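Local coordinates for protein 7beta-hydroxysteroid dehydrogenase (Collinsella aerofaciens, PDB 5FYD) that reduces the 7-oxo group of 7-oxolithocholate with NADPH to give ursodeoxycholate, working as a homodimer of the short-chain dehydrogenase family, at residues Ile139-Met144 with Glu182-Gly187. Residues are numbered along the deposited sequence; the frame is centred on the assembly and turned at random.
Sequences INVSSM and EVITLG
The flat groups joining Asn140, Ser142 and Met144 to Glu182, Ile184 and Leu186 are peptide units of parallel strands, linked by five N-H to O=C bonds. Asn140 N meets Glu182 O in the carbonyl plane, whereas Leu186 N stands above the carbonyl plane of Ser142, 3.0 Å from its O and not on a lone pair. Ile139, Val141, Ser143, Glu182, Ile184 and Leu186 send side chains to one face, Asn140, Ser142, Val183 and Thr185 to the other, against helix 154-173. On the first face branched aliphatics pack: Ile139 CG2 lies 3.8 Å alongside Ile184 CG2, and Val141 CG1, anti to its own N (chi1 179°), reaches obliquely to Leu186 CD1 at 3.5 Å. Opposite, compact Ser142 touches Thr185 OG1 (3.6 Å) and Val183 CG2 (3.8 Å) through CB, while its OG bonds to Lys160 O; buried Asn140 is satisfied by Tyr90 N and Thr167 OG1. Met144 bends at chi3 (70°) to lay SD 3.6 Å from Gly187 CA, where a side chain would collide with the sulfur. An alanine in place of Met144 would probably leave Gly187 without this sulfur contact and Thr185 CG2 without its CG neighbour. Neighbouring parallel strands connected through helix 154-173 mark the Rossmann-type core. Lys160, which by similarity lowers the catalytic tyrosine's pKa, bonds Val141 O through NZ. Pairing probably fixes the backbone of Ser143, the inferred transition-state stabilizer, whose OG is hydrogen-bonded with Thr145 OG1.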
ATOM      1  N   ILE A 139     -19.949  15.530   5.415  1.00 10.49           N
ATOM      2  CA  ILE A 139     -19.653  14.685   4.243  1.00 11.05           C
ATOM      3  C   ILE A 139     -18.879  13.505   4.746  1.00 10.75           C
ATOM      4  O   ILE A 139     -17.760  13.661   5.192  1.00 11.57           O
ATOM      5  CB  ILE A 139     -18.826  15.421   3.163  1.00 11.16           C
ATOM      6  CG1 ILE A 139     -19.600  16.632   2.630  1.00 11.66           C
ATOM      7  CG2 ILE A 139     -18.447  14.452   2.025  1.00 11.07           C
ATOM      8  CD1 ILE A 139     -18.772  17.519   1.710  1.00 12.67           C
ATOM      9  N   ASN A 140     -19.477  12.326   4.700  1.00 10.30           N
ATOM     10  CA  ASN A 140     -18.775  11.126   5.098  1.00 10.19           C
ATOM     11  C   ASN A 140     -18.299  10.375   3.869  1.00 10.28           C
ATOM     12  O   ASN A 140     -18.898  10.449   2.802  1.00 10.90           O
ATOM     13  CB  ASN A 140     -19.647  10.233   5.966  1.00 10.04           C
ATOM     14  CG  ASN A 140     -19.974  10.861   7.282  1.00 10.32           C
ATOM     15  OD1 ASN A 140     -19.149  11.556   7.881  1.00  9.85           O
ATOM     16  ND2 ASN A 140     -21.194  10.625   7.761  1.00 10.12           N
ATOM     17  N   VAL A 141     -17.202   9.652   4.032  1.00 10.32           N
ATOM     18  CA  VAL A 141     -16.547   8.964   2.929  1.00 10.46           C
ATOM     19  C   VAL A 141     -16.814   7.468   2.992  1.00 10.34           C
ATOM     20  O   VAL A 141     -16.537   6.811   4.002  1.00 10.14           O
ATOM     21  CB  VAL A 141     -15.045   9.263   2.965  1.00 10.93           C
ATOM     22  CG1 VAL A 141     -14.315   8.536   1.839  1.00 12.07           C
ATOM     23  CG2 VAL A 141     -14.836  10.762   2.888  1.00 11.16           C
ATOM     24  N   SER A 142     -17.395   6.938   1.925  1.00 10.77           N
ATOM     25  CA  SER A 142     -17.509   5.497   1.736  1.00 11.13           C
ATOM     26  C   SER A 142     -16.609   5.000   0.599  1.00 11.85           C
ATOM     27  O   SER A 142     -15.768   5.746   0.050  1.00 11.55           O
ATOM     28  CB  SER A 142     -18.977   5.119   1.529  1.00 11.42           C
ATOM     29  OG  SER A 142     -19.159   3.717   1.623  1.00 11.42           O
ATOM     30  N   SER A 143     -16.795   3.731   0.242  1.00 12.53           N
ATOM     31  CA  SER A 143     -15.976   3.065  -0.751  1.00 13.43           C
ATOM     32  C   SER A 143     -16.852   2.203  -1.609  1.00 13.53           C
ATOM     33  O   SER A 143     -17.869   1.662  -1.131  1.00 13.18           O
ATOM     34  CB  SER A 143     -14.970   2.184  -0.042  1.00 14.68           C
ATOM     35  OG  SER A 143     -14.216   1.451  -0.985  1.00 15.81           O
ATOM     36  N   MET A 144     -16.475   2.065  -2.877  1.00 13.29           N
ATOM     37  CA  MET A 144     -17.137   1.153  -3.783  1.00 13.66           C
ATOM     38  C   MET A 144     -17.204  -0.296  -3.261  1.00 12.72           C
ATOM     39  O   MET A 144     -18.141  -1.001  -3.613  1.00 12.13           O
ATOM     40  CB  MET A 144     -16.494   1.231  -5.182  1.00 15.62           C
ATOM     41  CG  MET A 144     -17.011   2.456  -5.934  1.00 17.13           C
ATOM     42  SD  MET A 144     -16.089   2.770  -7.429  1.00 21.19           S
ATOM     43  CE  MET A 144     -16.634   1.389  -8.427  1.00 20.26           C
ATOM     44  N   GLU A 182     -24.125  14.549   3.152  1.00 10.72           N
ATOM     45  CA  GLU A 182     -23.822  13.814   1.929  1.00 10.91           C
ATOM     46  C   GLU A 182     -22.874  12.678   2.250  1.00 10.84           C
ATOM     47  O   GLU A 182     -22.035  12.800   3.138  1.00 10.56           O
ATOM     48  CB  GLU A 182     -23.177  14.741   0.910  1.00 11.37           C
ATOM     49  CG  GLU A 182     -22.925  14.151  -0.477  1.00 12.05           C
ATOM     50  CD  GLU A 182     -21.943  14.997  -1.270  1.00 12.63           C
ATOM     51  OE1 GLU A 182     -21.995  16.251  -1.163  1.00 12.38           O
ATOM     52  OE2 GLU A 182     -21.087  14.405  -1.949  1.00 13.24           O
ATOM     53  N   VAL A 183     -23.034  11.575   1.548  1.00 10.25           N
ATOM     54  CA  VAL A 183     -21.978  10.563   1.476  1.00 10.86           C
ATOM     55  C   VAL A 183     -21.373  10.546   0.088  1.00 10.84           C
ATOM     56  O   VAL A 183     -22.090  10.543  -0.918  1.00 11.17           O
ATOM     57  CB  VAL A 183     -22.436   9.163   1.926  1.00 10.67           C
ATOM     58  CG1 VAL A 183     -23.729   8.697   1.261  1.00 11.08           C
ATOM     59  CG2 VAL A 183     -21.315   8.124   1.740  1.00 10.81           C
ATOM     60  N   ILE A 184     -20.044  10.535   0.041  1.00 11.68           N
ATOM     61  CA  ILE A 184     -19.313  10.410  -1.213  1.00 12.66           C
ATOM     62  C   ILE A 184     -18.611   9.057  -1.179  1.00 12.20           C
ATOM     63  O   ILE A 184     -17.850   8.777  -0.254  1.00 12.06           O
ATOM     64  CB  ILE A 184     -18.335  11.571  -1.471  1.00 13.52           C
ATOM     65  CG1 ILE A 184     -17.668  11.394  -2.850  1.00 15.17           C
ATOM     66  CG2 ILE A 184     -17.260  11.725  -0.392  1.00 13.34           C
ATOM     67  CD1 ILE A 184     -18.114  12.376  -3.882  1.00 16.11           C
ATOM     68  N   THR A 185     -18.851   8.252  -2.205  1.00 11.88           N
ATOM     69  CA  THR A 185     -18.319   6.906  -2.308  1.00 12.43           C
ATOM     70  C   THR A 185     -17.146   6.896  -3.296  1.00 12.66           C
ATOM     71  O   THR A 185     -17.311   7.251  -4.471  1.00 12.22           O
ATOM     72  CB  THR A 185     -19.429   5.934  -2.740  1.00 13.66           C
ATOM     73  OG1 THR A 185     -20.419   5.856  -1.694  1.00 13.49           O
ATOM     74  CG2 THR A 185     -18.873   4.575  -3.007  1.00 13.94           C
ATOM     75  N   LEU A 186     -15.968   6.503  -2.812  1.00 12.39           N
ATOM     76  CA  LEU A 186     -14.735   6.591  -3.590  1.00 14.18           C
ATOM     77  C   LEU A 186     -14.392   5.252  -4.190  1.00 15.64           C
ATOM     78  O   LEU A 186     -14.684   4.217  -3.615  1.00 17.45           O
ATOM     79  CB  LEU A 186     -13.585   7.011  -2.702  1.00 14.49           C
ATOM     80  CG  LEU A 186     -13.806   8.285  -1.883  1.00 14.62           C
ATOM     81  CD1 LEU A 186     -12.515   8.669  -1.166  1.00 16.19           C
ATOM     82  CD2 LEU A 186     -14.338   9.404  -2.744  1.00 14.83           C
ATOM     83  N   GLY A 187     -13.740   5.285  -5.339  1.00 17.01           N
ATOM     84  CA  GLY A 187     -13.146   4.108  -5.905  1.00 17.74           C
ATOM     85  C   GLY A 187     -11.656   4.218  -5.654  1.00 19.51           C
ATOM     86  O   GLY A 187     -11.204   4.760  -4.650  1.00 20.76           O
TER